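Local structure of Carboxylesterase/phospholipase family protein (Francisella tularensis subsp. tularensis, 4F21) at residues Arg37-Trp42 with Glu66-Phe71; Tyr91-Leu96 with Val196-Leu201; Gly159-Ser164 with Ser237-Lys242; Thr165-Trp170 with His203-Lys208. The protein is a serine hydrolase of the alpha/beta hydrolase superfamily that probably cleaves carboxylic esters, as the related carboxylesterases and phospholipases do. One frame throughout, in Å; residues are numbered along the deposited sequence.

Contact 1 (Arg37-Trp42 with Glu66-Phe71)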
loop_
_atom_site.group_PDB
_atom_site.type_symbol
_atom_site.label_atom_id
_atom_site.label_comp_id
_atom_site.label_asym_id
_atom_site.label_seq_id
_atom_site.Cartn_x
_atom_site.Cartn_y
_atom_site.Cartn_z
ATOM N N ARG A 37 15.086 -14.071 1.069
ATOM C CA ARG A 37 15.018 -13.872 2.506
ATOM C C ARG A 37 13.966 -12.810 2.800
ATOM O O ARG A 37 13.384 -12.777 3.884
ATOM C CB ARG A 37 16.391 -13.457 3.051
ATOM C CG ARG A 37 16.521 -13.517 4.571
ATOM C CD ARG A 37 17.981 -13.639 5.008
ATOM N NE ARG A 37 18.802 -12.507 4.582
ATOM C CZ ARG A 37 19.059 -11.440 5.335
ATOM N NH1 ARG A 37 18.552 -11.350 6.556
ATOM N NH2 ARG A 37 19.817 -10.458 4.866
ATOM N N PHE A 38 13.715 -11.956 1.811
ATOM C CA PHE A 38 12.766 -10.856 1.954
ATOM C C PHE A 38 11.727 -10.886 0.839
ATOM O O PHE A 38 11.885 -11.612 -0.139
ATOM C CB PHE A 38 13.505 -9.519 1.953
ATOM C CG PHE A 38 14.610 -9.436 2.972
ATOM C CD1 PHE A 38 14.320 -9.408 4.325
ATOM C CD2 PHE A 38 15.935 -9.377 2.576
ATOM C CE1 PHE A 38 15.329 -9.329 5.261
ATOM C CE2 PHE A 38 16.949 -9.297 3.512
ATOM C CZ PHE A 38 16.644 -9.274 4.854
ATOM N N CYS A 39 10.663 -10.102 0.990
ATOM C CA CYS A 39 9.592 -10.083 -0.005
ATOM C C CYS A 39 8.801 -8.775 -0.012
ATOM O O CYS A 39 8.488 -8.216 1.037
ATOM C CB CYS A 39 8.645 -11.271 0.198
ATOM S SG CYS A 39 7.334 -11.419 -1.042
ATOM N N VAL A 40 8.489 -8.285 -1.206
ATOM C CA VAL A 40 7.692 -7.073 -1.337
ATOM C C VAL A 40 6.450 -7.334 -2.178
ATOM O O VAL A 40 6.541 -7.625 -3.374
ATOM C CB VAL A 40 8.490 -5.906 -1.957
ATOM C CG1 VAL A 40 7.727 -4.595 -1.784
ATOM C CG2 VAL A 40 9.860 -5.802 -1.321
ATOM N N ILE A 41 5.290 -7.241 -1.538
ATOM C CA ILE A 41 4.026 -7.375 -2.235
ATOM C C ILE A 41 3.575 -6.001 -2.718
ATOM O O ILE A 41 3.175 -5.154 -1.918
ATOM C CB ILE A 41 2.959 -8.017 -1.335
ATOM C CG1 ILE A 41 3.474 -9.354 -0.798
ATOM C CG2 ILE A 41 1.657 -8.209 -2.095
ATOM C CD1 ILE A 41 2.468 -10.117 0.028
ATOM N N TRP A 42 3.672 -5.786 -4.030
ATOM C CA TRP A 42 3.330 -4.510 -4.656
ATOM C C TRP A 42 1.962 -4.578 -5.331
ATOM O O TRP A 42 1.773 -5.317 -6.300
ATOM C CB TRP A 42 4.396 -4.119 -5.684
ATOM C CG TRP A 42 4.301 -2.693 -6.145
ATOM C CD1 TRP A 42 3.466 -2.194 -7.102
ATOM C CD2 TRP A 42 5.075 -1.583 -5.669
ATOM N NE1 TRP A 42 3.667 -0.842 -7.247
ATOM C CE2 TRP A 42 4.650 -0.443 -6.381
ATOM C CE3 TRP A 42 6.084 -1.442 -4.709
ATOM C CZ2 TRP A 42 5.196 0.820 -6.162
ATOM C CZ3 TRP A 42 6.625 -0.185 -4.495
ATOM C CH2 TRP A 42 6.181 0.928 -5.217
ATOM N N GLU A 66 18.467 -10.684 -2.230
ATOM C CA GLU A 66 17.637 -11.504 -1.352
ATOM C C GLU A 66 16.197 -11.009 -1.227
ATOM O O GLU A 66 15.587 -11.141 -0.166
ATOM C CB GLU A 66 18.265 -11.581 0.041
ATOM C CG GLU A 66 19.725 -11.985 0.047
ATOM C CD GLU A 66 20.274 -12.150 1.448
ATOM O OE1 GLU A 66 20.029 -13.210 2.060
ATOM O OE2 GLU A 66 20.947 -11.217 1.937
ATOM N N ILE A 67 15.653 -10.449 -2.302
ATOM C CA ILE A 67 14.296 -9.905 -2.258
ATOM C C ILE A 67 13.386 -10.455 -3.359
ATOM O O ILE A 67 13.612 -10.212 -4.545
ATOM C CB ILE A 67 14.302 -8.361 -2.320
ATOM C CG1 ILE A 67 15.093 -7.784 -1.146
ATOM C CG2 ILE A 67 12.886 -7.819 -2.301
ATOM C CD1 ILE A 67 15.153 -6.280 -1.130
ATOM N N ARG A 68 12.359 -11.200 -2.952
ATOM C CA ARG A 68 11.338 -11.691 -3.870
ATOM C C ARG A 68 10.288 -10.615 -4.099
ATOM O O ARG A 68 9.843 -9.970 -3.156
ATOM C CB ARG A 68 10.657 -12.935 -3.303
ATOM C CG ARG A 68 9.491 -13.436 -4.149
ATOM C CD ARG A 68 8.723 -14.554 -3.460
ATOM N NE ARG A 68 9.488 -15.794 -3.386
ATOM C CZ ARG A 68 10.084 -16.242 -2.287
ATOM N NH1 ARG A 68 10.006 -15.547 -1.165
ATOM N NH2 ARG A 68 10.758 -17.385 -2.311
ATOM N N PHE A 69 9.883 -10.424 -5.349
ATOM C CA PHE A 69 8.853 -9.434 -5.650
ATOM C C PHE A 69 7.543 -10.070 -6.113
ATOM O O PHE A 69 7.533 -10.906 -7.025
ATOM C CB PHE A 69 9.353 -8.417 -6.678
ATOM C CG PHE A 69 10.179 -7.306 -6.084
ATOM C CD1 PHE A 69 11.560 -7.389 -6.050
ATOM C CD2 PHE A 69 9.571 -6.175 -5.562
ATOM C CE1 PHE A 69 12.317 -6.366 -5.508
ATOM C CE2 PHE A 69 10.324 -5.151 -5.019
ATOM C CZ PHE A 69 11.698 -5.247 -4.993
ATOM N N ILE A 70 6.447 -9.661 -5.477
ATOM C CA ILE A 70 5.115 -10.162 -5.809
ATOM C C ILE A 70 4.235 -9.064 -6.405
ATOM O O ILE A 70 3.910 -8.094 -5.728
ATOM C CB ILE A 70 4.411 -10.726 -4.564
ATOM C CG1 ILE A 70 5.242 -11.850 -3.952
ATOM C CG2 ILE A 70 3.017 -11.229 -4.914
ATOM C CD1 ILE A 70 5.483 -12.998 -4.899
ATOM N N PHE A 71 3.855 -9.228 -7.672
ATOM C CA PHE A 71 2.981 -8.281 -8.363
ATOM C C PHE A 71 1.646 -8.919 -8.743
ATOM O O PHE A 71 1.482 -9.374 -9.875
ATOM C CB PHE A 71 3.645 -7.769 -9.643
ATOM C CG PHE A 71 4.730 -6.760 -9.411
ATOM C CD1 PHE A 71 4.426 -5.417 -9.283
ATOM C CD2 PHE A 71 6.055 -7.153 -9.343
ATOM C CE1 PHE A 71 5.421 -4.484 -9.075
ATOM C CE2 PHE A 71 7.056 -6.226 -9.136
ATOM C CZ PHE A 71 6.738 -4.888 -9.001
#
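Arg37 and Glu66 clasp each other where two neighbouring strands begin. The arginine's CB lies 4.0 Å from Glu66 CB, so the pairing starts with aliphatic packing. CG is anti to the backbone N (chi1 -167°), and CD passes 3.6 Å from Glu66 OE1. A bend at chi3 (61°) then turns the guanidinium side-on to the acid: NE reaches Glu66 OE1 at 2.9 Å and NH2 reaches Glu66 OE2 at 3.2 Å. Both oxygens lie close to the guanidinium plane but are met from above the carboxylate plane. Phe38 CZ lies over one face of the guanidinium, offset toward its rim. This two-bond salt bridge probably balances the two charges near the surface, while Glu66 O accepts from the N of both Arg37 and Phe38.

From there the chains run as adjacent parallel strands of the alpha/beta hydrolase sheet, where strand 38-44 lies between 67-72 and 134-139. Backbone bonds alternate regularly: Arg68 N to Phe38 O, Val40 N to Arg68 O, Ile70 N to Val40 O and Trp42 N to Ile70 O. Mostly apolar residues suit the buried faces. On one, Cys39 SG is 3.6 Å from Ile70 CG1, near helix 111-126, and Arg68 is the exception, salt-bridged to Glu31. On the other, beta-branched Val40 sets its CB 3.6 Å from Phe69 CE2, and Phe38 stacks on Phe244 of the C-terminal tail. Beyond them, Trp42 and Phe71 run alongside each other in the same direction, with Trp42 CB 3.6 Å from Phe71 CE1 and the Trp42 five-membered ring inclined 43° to the phenyl ring.

Contact 2 (Tyr91-Leu96 with Val196-Leu201)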
loop_
_atom_site.group_PDB
_atom_site.type_symbol
_atom_site.label_atom_id
_atom_site.label_comp_id
_atom_site.label_asym_id
_atom_site.label_seq_id
_atom_site.Cartn_x
_atom_site.Cartn_y
_atom_site.Cartn_z
ATOM N N TYR A 91 -15.149 17.679 -7.149
ATOM C CA TYR A 91 -13.869 17.714 -7.845
ATOM C C TYR A 91 -12.720 18.145 -6.934
ATOM O O TYR A 91 -11.583 17.709 -7.106
ATOM C CB TYR A 91 -13.966 18.653 -9.049
ATOM C CG TYR A 91 -14.122 20.119 -8.697
ATOM C CD1 TYR A 91 -13.016 20.961 -8.648
ATOM C CD2 TYR A 91 -15.369 20.663 -8.414
ATOM C CE1 TYR A 91 -13.146 22.298 -8.325
ATOM C CE2 TYR A 91 -15.508 22.007 -8.086
ATOM C CZ TYR A 91 -14.390 22.820 -8.046
ATOM O OH TYR A 91 -14.503 24.164 -7.728
ATOM N N ASP A 92 -13.029 19.004 -5.968
ATOM C CA ASP A 92 -12.040 19.509 -5.028
ATOM C C ASP A 92 -12.318 18.994 -3.621
ATOM O O ASP A 92 -12.333 19.766 -2.665
ATOM C CB ASP A 92 -12.048 21.039 -5.029
ATOM C CG ASP A 92 -13.434 21.616 -4.798
ATOM O OD1 ASP A 92 -13.613 22.829 -5.010
ATOM O OD2 ASP A 92 -14.349 20.860 -4.410
ATOM N N ILE A 93 -12.548 17.689 -3.505
ATOM C CA ILE A 93 -12.886 17.065 -2.227
ATOM C C ILE A 93 -11.821 17.323 -1.153
ATOM O O ILE A 93 -10.630 17.411 -1.457
ATOM C CB ILE A 93 -13.135 15.548 -2.401
ATOM C CG1 ILE A 93 -13.523 14.898 -1.068
ATOM C CG2 ILE A 93 -11.926 14.878 -3.030
ATOM C CD1 ILE A 93 -13.697 13.405 -1.137
ATOM N N LYS A 94 -12.257 17.455 0.099
ATOM C CA LYS A 94 -11.363 17.806 1.197
ATOM C C LYS A 94 -11.469 16.872 2.407
ATOM O O LYS A 94 -10.553 16.813 3.228
ATOM C CB LYS A 94 -11.633 19.241 1.648
ATOM C CG LYS A 94 -11.434 20.299 0.575
ATOM C CD LYS A 94 -12.113 21.613 0.956
ATOM C CE LYS A 94 -11.687 22.111 2.339
ATOM N NZ LYS A 94 -12.579 21.650 3.447
ATOM N N SER A 95 -12.586 16.159 2.530
ATOM C CA SER A 95 -12.801 15.283 3.682
ATOM C C SER A 95 -13.845 14.203 3.409
ATOM O O SER A 95 -14.520 14.219 2.379
ATOM C CB SER A 95 -13.214 16.098 4.912
ATOM O OG SER A 95 -14.513 16.642 4.755
ATOM N N LEU A 96 -13.975 13.271 4.347
ATOM C CA LEU A 96 -14.945 12.188 4.225
ATOM C C LEU A 96 -15.894 12.141 5.420
ATOM O O LEU A 96 -15.626 11.467 6.414
ATOM C CB LEU A 96 -14.229 10.847 4.061
ATOM C CG LEU A 96 -13.395 10.707 2.787
ATOM C CD1 LEU A 96 -12.741 9.336 2.711
ATOM C CD2 LEU A 96 -14.261 10.960 1.566
ATOM N N VAL A 196 -6.559 13.955 -8.765
ATOM C CA VAL A 196 -7.293 12.698 -8.759
ATOM C C VAL A 196 -7.486 12.243 -7.313
ATOM O O VAL A 196 -8.565 11.791 -6.920
ATOM C CB VAL A 196 -6.541 11.608 -9.570
ATOM C CG1 VAL A 196 -6.926 10.211 -9.105
ATOM C CG2 VAL A 196 -6.792 11.776 -11.067
ATOM N N LEU A 197 -6.430 12.390 -6.521
ATOM C CA LEU A 197 -6.446 12.007 -5.118
ATOM C C LEU A 197 -5.679 13.065 -4.326
ATOM O O LEU A 197 -4.487 12.904 -4.065
ATOM C CB LEU A 197 -5.803 10.626 -4.959
ATOM C CG LEU A 197 -6.202 9.713 -3.797
ATOM C CD1 LEU A 197 -7.504 10.158 -3.163
ATOM C CD2 LEU A 197 -6.325 8.284 -4.298
ATOM N N PRO A 198 -6.366 14.161 -3.951
ATOM C CA PRO A 198 -5.777 15.356 -3.327
ATOM C C PRO A 198 -4.901 15.058 -2.109
ATOM O O PRO A 198 -5.061 14.017 -1.475
ATOM C CB PRO A 198 -7.006 16.175 -2.923
ATOM C CG PRO A 198 -8.051 15.776 -3.906
ATOM C CD PRO A 198 -7.820 14.307 -4.141
ATOM N N GLU A 199 -3.998 15.982 -1.788
ATOM C CA GLU A 199 -2.972 15.757 -0.771
ATOM C C GLU A 199 -3.513 15.640 0.655
ATOM O O GLU A 199 -2.976 14.882 1.470
ATOM C CB GLU A 199 -1.907 16.858 -0.834
ATOM C CG GLU A 199 -0.667 16.553 -0.008
ATOM C CD GLU A 199 0.232 17.756 0.188
ATOM O OE1 GLU A 199 1.184 17.655 0.990
ATOM O OE2 GLU A 199 -0.012 18.798 -0.455
ATOM N N VAL A 200 -4.571 16.390 0.954
ATOM C CA VAL A 200 -5.175 16.383 2.288
ATOM C C VAL A 200 -5.754 15.019 2.671
ATOM O O VAL A 200 -6.008 14.752 3.845
ATOM C CB VAL A 200 -6.271 17.461 2.429
ATOM C CG1 VAL A 200 -5.649 18.848 2.450
ATOM C CG2 VAL A 200 -7.291 17.336 1.306
ATOM N N LEU A 201 -5.959 14.164 1.675
ATOM C CA LEU A 201 -6.426 12.805 1.912
ATOM C C LEU A 201 -5.257 11.896 2.293
ATOM O O LEU A 201 -5.420 10.928 3.040
ATOM C CB LEU A 201 -7.158 12.277 0.679
ATOM C CG LEU A 201 -8.361 13.128 0.260
ATOM C CD1 LEU A 201 -9.024 12.578 -0.993
ATOM C CD2 LEU A 201 -9.369 13.230 1.397
#
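The turn after strand 186-191, which in alpha/beta hydrolases commonly carries the acid of the catalytic triad, leads here into helix 199-210, and its Pro198, Val200 and Leu201 meet Ile93 and Lys94 of a long surface loop. The meeting is entirely one of van der Waals packing. Ile93 makes the largest contribution from the loop: its CG2 methyl comes 4.1 Å from Pro198 CG, the two side chains crossing at about a right angle, and 4.2 Å from Leu201 CD1. That methyl sits between the backbone N and the carbonyl carbon because the longer CG1 branch takes the position anti to N (chi1 -179°). Proline, having no N-H, suits the start of a helix, where the first nitrogens have no helical carbonyl to meet, and Pro198 O accepts from Leu201 N at 3.3 Å in the first turn. The ring also rests against backbone, with Pro198 CG 3.9 Å from Ile93 O. Two residues on, Val200 brings CG2 to 3.8 Å from Lys94 O, so a compact branched side chain packs against a carbonyl while the lysine's side chain sets out away from the helix.

Just before this helix, OD1 of Asp194 accepts from the backbone N of both Val196 and Leu197. Asp194 lies with Ser140 and His226 in an arrangement consistent with the Ser-His-Asp catalytic triad of serine hydrolases, whose acid turn this contact flanks.

Contact 3 (Gly159-Ser164 with Ser237-Lys242)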
loop_
_atom_site.group_PDB
_atom_site.type_symbol
_atom_site.label_atom_id
_atom_site.label_comp_id
_atom_site.label_asym_id
_atom_site.label_seq_id
_atom_site.Cartn_x
_atom_site.Cartn_y
_atom_site.Cartn_z
ATOM N N GLY A 159 6.219 -3.929 6.748
ATOM C CA GLY A 159 6.084 -2.523 6.424
ATOM C C GLY A 159 4.924 -2.215 5.504
ATOM O O GLY A 159 4.336 -3.111 4.902
ATOM N N ILE A 160 4.587 -0.934 5.409
ATOM C CA ILE A 160 3.551 -0.467 4.499
ATOM C C ILE A 160 4.099 0.700 3.691
ATOM O O ILE A 160 4.715 1.609 4.246
ATOM C CB ILE A 160 2.298 0.017 5.255
ATOM C CG1 ILE A 160 1.786 -1.060 6.214
ATOM C CG2 ILE A 160 1.211 0.423 4.274
ATOM C CD1 ILE A 160 0.730 -0.553 7.177
ATOM N N MET A 161 3.885 0.678 2.382
ATOM C CA MET A 161 4.270 1.819 1.556
ATOM C C MET A 161 3.082 2.424 0.811
ATOM O O MET A 161 2.819 2.101 -0.350
ATOM C CB MET A 161 5.408 1.460 0.598
ATOM C CG MET A 161 6.741 1.233 1.297
ATOM S SD MET A 161 8.161 1.254 0.182
ATOM C CE MET A 161 7.936 -0.276 -0.715
ATOM N N ALA A 162 2.367 3.306 1.499
ATOM C CA ALA A 162 1.209 3.972 0.926
ATOM C C ALA A 162 1.654 5.065 -0.038
ATOM O O ALA A 162 2.415 5.959 0.331
ATOM C CB ALA A 162 0.331 4.552 2.025
ATOM N N LEU A 163 1.176 4.979 -1.274
ATOM C CA LEU A 163 1.564 5.909 -2.326
ATOM C C LEU A 163 0.326 6.460 -3.014
ATOM O O LEU A 163 -0.379 5.729 -3.709
ATOM C CB LEU A 163 2.443 5.202 -3.360
ATOM C CG LEU A 163 3.670 4.441 -2.853
ATOM C CD1 LEU A 163 3.969 3.258 -3.756
ATOM C CD2 LEU A 163 4.869 5.360 -2.781
ATOM N N SER A 164 0.067 7.749 -2.804
ATOM C CA SER A 164 -1.042 8.448 -3.449
ATOM C C SER A 164 -2.391 7.826 -3.112
ATOM O O SER A 164 -3.250 7.696 -3.980
ATOM C CB SER A 164 -0.844 8.470 -4.963
ATOM O OG SER A 164 0.492 8.813 -5.278
ATOM N N SER A 237 13.242 3.051 -2.457
ATOM C CA SER A 237 14.465 2.265 -2.382
ATOM C C SER A 237 15.047 2.348 -0.979
ATOM O O SER A 237 15.267 1.331 -0.321
ATOM C CB SER A 237 15.480 2.792 -3.398
ATOM O OG SER A 237 16.804 2.507 -2.990
ATOM N N ASN A 238 15.263 3.572 -0.513
ATOM C CA ASN A 238 15.816 3.793 0.814
ATOM C C ASN A 238 14.952 3.213 1.942
ATOM O O ASN A 238 15.472 2.827 2.988
ATOM C CB ASN A 238 16.113 5.280 1.034
ATOM C CG ASN A 238 17.320 5.754 0.244
ATOM O OD1 ASN A 238 17.233 6.686 -0.556
ATOM N ND2 ASN A 238 18.457 5.106 0.461
ATOM N N PHE A 239 13.642 3.131 1.722
ATOM C CA PHE A 239 12.754 2.511 2.708
ATOM C C PHE A 239 12.993 1.011 2.768
ATOM O O PHE A 239 13.212 0.458 3.846
ATOM C CB PHE A 239 11.280 2.785 2.400
ATOM C CG PHE A 239 10.325 2.148 3.385
ATOM C CD1 PHE A 239 9.946 2.820 4.539
ATOM C CD2 PHE A 239 9.809 0.881 3.160
ATOM C CE1 PHE A 239 9.069 2.242 5.444
ATOM C CE2 PHE A 239 8.934 0.298 4.061
ATOM C CZ PHE A 239 8.563 0.980 5.203
ATOM N N ILE A 240 12.934 0.356 1.612
ATOM C CA ILE A 240 13.232 -1.075 1.541
ATOM C C ILE A 240 14.604 -1.394 2.150
ATOM O O ILE A 240 14.770 -2.399 2.845
ATOM C CB ILE A 240 13.139 -1.594 0.092
ATOM C CG1 ILE A 240 11.686 -1.529 -0.392
ATOM C CG2 ILE A 240 13.678 -3.016 -0.014
ATOM C CD1 ILE A 240 11.532 -1.040 -1.813
ATOM N N ALA A 241 15.572 -0.513 1.913
ATOM C CA ALA A 241 16.909 -0.671 2.480
ATOM C C ALA A 241 16.926 -0.529 4.004
ATOM O O ALA A 241 17.571 -1.316 4.696
ATOM C CB ALA A 241 17.873 0.324 1.849
ATOM N N LYS A 242 16.223 0.477 4.518
ATOM C CA LYS A 242 16.245 0.784 5.947
ATOM C C LYS A 242 15.293 -0.084 6.767
ATOM O O LYS A 242 15.297 -0.019 7.999
ATOM C CB LYS A 242 15.923 2.265 6.187
ATOM C CG LYS A 242 16.975 3.248 5.684
ATOM C CD LYS A 242 18.276 3.133 6.463
ATOM C CE LYS A 242 19.397 2.583 5.593
#
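Ala241 N donates to Ser237 O over 2.9 Å, one of the helical bonds that fix the turn presenting Phe239 and Ile240 to Met161. This C-terminal helix, 230-243, covers a face of the central sheet in the three-layer alpha/beta/alpha arrangement of alpha/beta hydrolases. Its segment runs nearly antiparallel to strand 159-163 (172°), with the axes 10.4 Å apart, a gap taken up by side chains.

Phe239 and Met161 share most of it. With Phe239 CG anti to the backbone N (chi1 179°), the ring reaches the sheet, and its edge faces Gly159, whose CA is 4.5 Å from Phe239 CZ. Having no side chain, Gly159 leaves room for the aromatic tip. CZ also approaches the O of Ile160.

Met161 extends from the strand toward the helix, alongside the ring that comes to meet it. Its flexible, polarisable thioether makes a Met-aromatic contact: SD lies 3.4 Å from Phe239 CD2 and stands obliquely to the ring, 48° off its normal, while Met161 CG meets Phe239 CD2 and CE2. Leu187 of the neighbouring strand touches both side chains. A bend at the last torsion turns the Met161 methyl across Ile240, and CE ends 3.8 Å from Ile240 CD1.

Contact 4 (Thr165-Trp170 with His203-Lys208)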
loop_
_atom_site.group_PDB
_atom_site.type_symbol
_atom_site.label_atom_id
_atom_site.label_comp_id
_atom_site.label_asym_id
_atom_site.label_seq_id
_atom_site.Cartn_x
_atom_site.Cartn_y
_atom_site.Cartn_z
ATOM N N THR A 165 -2.575 7.455 -1.848
ATOM C CA THR A 165 -3.769 6.723 -1.441
ATOM C C THR A 165 -4.474 7.307 -0.216
ATOM O O THR A 165 -3.846 7.607 0.800
ATOM C CB THR A 165 -3.441 5.248 -1.156
ATOM O OG1 THR A 165 -2.873 4.647 -2.326
ATOM C CG2 THR A 165 -4.696 4.505 -0.782
ATOM N N TYR A 166 -5.790 7.453 -0.327
ATOM C CA TYR A 166 -6.618 7.932 0.772
ATOM C C TYR A 166 -7.051 6.775 1.673
ATOM O O TYR A 166 -6.727 5.620 1.407
ATOM C CB TYR A 166 -7.835 8.698 0.238
ATOM C CG TYR A 166 -8.878 7.852 -0.471
ATOM C CD1 TYR A 166 -8.517 6.873 -1.389
ATOM C CD2 TYR A 166 -10.230 8.039 -0.219
ATOM C CE1 TYR A 166 -9.473 6.107 -2.029
ATOM C CE2 TYR A 166 -11.190 7.280 -0.854
ATOM C CZ TYR A 166 -10.809 6.316 -1.758
ATOM O OH TYR A 166 -11.771 5.558 -2.387
ATOM N N LEU A 167 -7.784 7.089 2.736
ATOM C CA LEU A 167 -8.199 6.077 3.700
ATOM C C LEU A 167 -9.721 6.005 3.806
ATOM O O LEU A 167 -10.314 6.652 4.668
ATOM C CB LEU A 167 -7.584 6.378 5.067
ATOM C CG LEU A 167 -7.224 5.196 5.966
ATOM C CD1 LEU A 167 -6.441 4.153 5.188
ATOM C CD2 LEU A 167 -6.420 5.672 7.163
ATOM N N PRO A 168 -10.360 5.215 2.925
ATOM C CA PRO A 168 -11.821 5.108 2.860
ATOM C C PRO A 168 -12.376 4.151 3.904
ATOM O O PRO A 168 -11.631 3.327 4.433
ATOM C CB PRO A 168 -12.053 4.523 1.468
ATOM C CG PRO A 168 -10.876 3.655 1.257
ATOM C CD PRO A 168 -9.710 4.365 1.913
ATOM N N ALA A 169 -13.673 4.265 4.183
ATOM C CA ALA A 169 -14.361 3.386 5.128
ATOM C C ALA A 169 -13.629 3.278 6.462
ATOM O O ALA A 169 -13.594 2.212 7.074
ATOM C CB ALA A 169 -14.572 2.005 4.520
ATOM N N TRP A 170 -13.044 4.389 6.900
ATOM C CA TRP A 170 -12.291 4.427 8.148
ATOM C C TRP A 170 -13.163 4.037 9.339
ATOM O O TRP A 170 -12.665 3.512 10.332
ATOM C CB TRP A 170 -11.660 5.808 8.353
ATOM C CG TRP A 170 -10.959 5.982 9.672
ATOM C CD1 TRP A 170 -11.375 6.743 10.727
ATOM C CD2 TRP A 170 -9.722 5.380 10.077
ATOM N NE1 TRP A 170 -10.473 6.654 11.758
ATOM C CE2 TRP A 170 -9.451 5.823 11.386
ATOM C CE3 TRP A 170 -8.819 4.511 9.458
ATOM C CZ2 TRP A 170 -8.315 5.428 12.087
ATOM C CZ3 TRP A 170 -7.692 4.123 10.155
ATOM C CH2 TRP A 170 -7.449 4.580 11.455
ATOM N N HIS A 203 -2.630 13.253 3.859
ATOM C CA HIS A 203 -2.497 13.764 5.217
ATOM C C HIS A 203 -3.516 13.071 6.106
ATOM O O HIS A 203 -3.238 12.782 7.264
ATOM C CB HIS A 203 -2.733 15.276 5.266
ATOM C CG HIS A 203 -1.564 16.091 4.813
ATOM N ND1 HIS A 203 -0.494 16.377 5.633
ATOM C CD2 HIS A 203 -1.302 16.697 3.630
ATOM C CE1 HIS A 203 0.380 17.115 4.972
ATOM N NE2 HIS A 203 -0.087 17.323 3.755
ATOM N N ASP A 204 -4.697 12.808 5.555
ATOM C CA ASP A 204 -5.754 12.127 6.295
ATOM C C ASP A 204 -5.353 10.697 6.669
ATOM O O ASP A 204 -5.546 10.274 7.808
ATOM C CB ASP A 204 -7.061 12.127 5.495
ATOM C CG ASP A 204 -8.228 11.555 6.278
ATOM O OD1 ASP A 204 -8.297 11.789 7.503
ATOM O OD2 ASP A 204 -9.077 10.871 5.667
ATOM N N LEU A 205 -4.798 9.959 5.710
ATOM C CA LEU A 205 -4.317 8.602 5.968
ATOM C C LEU A 205 -3.190 8.601 6.999
ATOM O O LEU A 205 -3.227 7.844 7.971
ATOM C CB LEU A 205 -3.846 7.941 4.667
ATOM C CG LEU A 205 -3.222 6.538 4.708
ATOM C CD1 LEU A 205 -3.652 5.732 3.495
ATOM C CD2 LEU A 205 -1.701 6.605 4.766
ATOM N N SER A 206 -2.192 9.454 6.782
ATOM C CA SER A 206 -1.035 9.529 7.674
ATOM C C SER A 206 -1.417 9.903 9.104
ATOM O O SER A 206 -0.942 9.294 10.060
ATOM C CB SER A 206 -0.009 10.528 7.140
ATOM O OG SER A 206 1.070 10.679 8.047
ATOM N N ASP A 207 -2.273 10.910 9.236
ATOM C CA ASP A 207 -2.723 11.370 10.543
ATOM C C ASP A 207 -3.599 10.328 11.224
ATOM O O ASP A 207 -3.439 10.063 12.416
ATOM C CB ASP A 207 -3.473 12.701 10.427
ATOM C CG ASP A 207 -2.539 13.900 10.370
ATOM O OD1 ASP A 207 -2.113 14.373 11.445
ATOM O OD2 ASP A 207 -2.237 14.377 9.256
ATOM N N LYS A 208 -4.522 9.738 10.467
ATOM C CA LYS A 208 -5.413 8.718 11.018
ATOM C C LYS A 208 -4.673 7.427 11.359
ATOM O O LYS A 208 -5.186 6.591 12.097
ATOM C CB LYS A 208 -6.604 8.442 10.092
ATOM C CG LYS A 208 -7.675 9.524 10.136
ATOM C CD LYS A 208 -8.999 9.057 9.540
ATOM C CE LYS A 208 -8.858 8.686 8.073
ATOM N NZ LYS A 208 -10.180 8.616 7.383
#
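Running irregularly past residues 203-208 of helix 199-210, the segment 165-170 comes closest at Leu167, whose CA lies 5.2 Å from Leu205 CA. It belongs to the crossover of the alpha/beta hydrolase fold that leads from strand 159-163 to the short helix 170-173, for which Ala169 is the N-cap.

Leu167 and Leu205 make the apolar centre. Their side chains cross at about a right angle, with the CD1 methyls 3.6 Å apart, and Leu205 CD1 also touches the carbonyl oxygens of Thr165 and Tyr166. The hydroxyl of Thr165 turns to other partners, among them the backbone O of Ser140, the probable nucleophile.

Lys208 packs at the Trp170 end and uses both halves of its character. Its aliphatic part lies over a face of Trp170, CD standing 3.5 Å from the centroid of the five-membered ring and only 7° off the normal, a CH-pi contact for which a broad indole is well suited. Its charge is paired one helical turn back: NZ makes a salt bridge of 3.0 Å with Asp204 OD2, met on the syn side though 32° out of the carboxylate plane. The same ammonium gives a weak hydrogen bond of 3.4 Å to Leu167 O, a slight polar link between helix and loop. A bend at chi3 (-62°) swings the chain's tip back across the indole, bringing NZ to 3.3 Å from Trp170 CB.

All four contacts belong to one alpha/beta hydrolase domain. Contacts 1 and 3 share the central sheet and have centres about 12 Å apart; Trp42 CH2 touches Leu163 CD1, and Ile67 CD1 meets Ile240 CG2. Contacts 2 and 4 share helix 199-210, about 11 Å between centres, and Tyr166 of contact 4 packs on Leu197, Leu201 and Leu96 of contact 2. Contact 1 lies across the molecule from contact 2, their centres about 31 Å apart. Along the chain contact 1 closes first; contact 2 then alternates with contacts 3 and 4, while both segments of contact 4 fall between those of contact 3. Ala162 touching Leu205, and Leu197 touching Ser164 O, connect the sheet to the probable triad region.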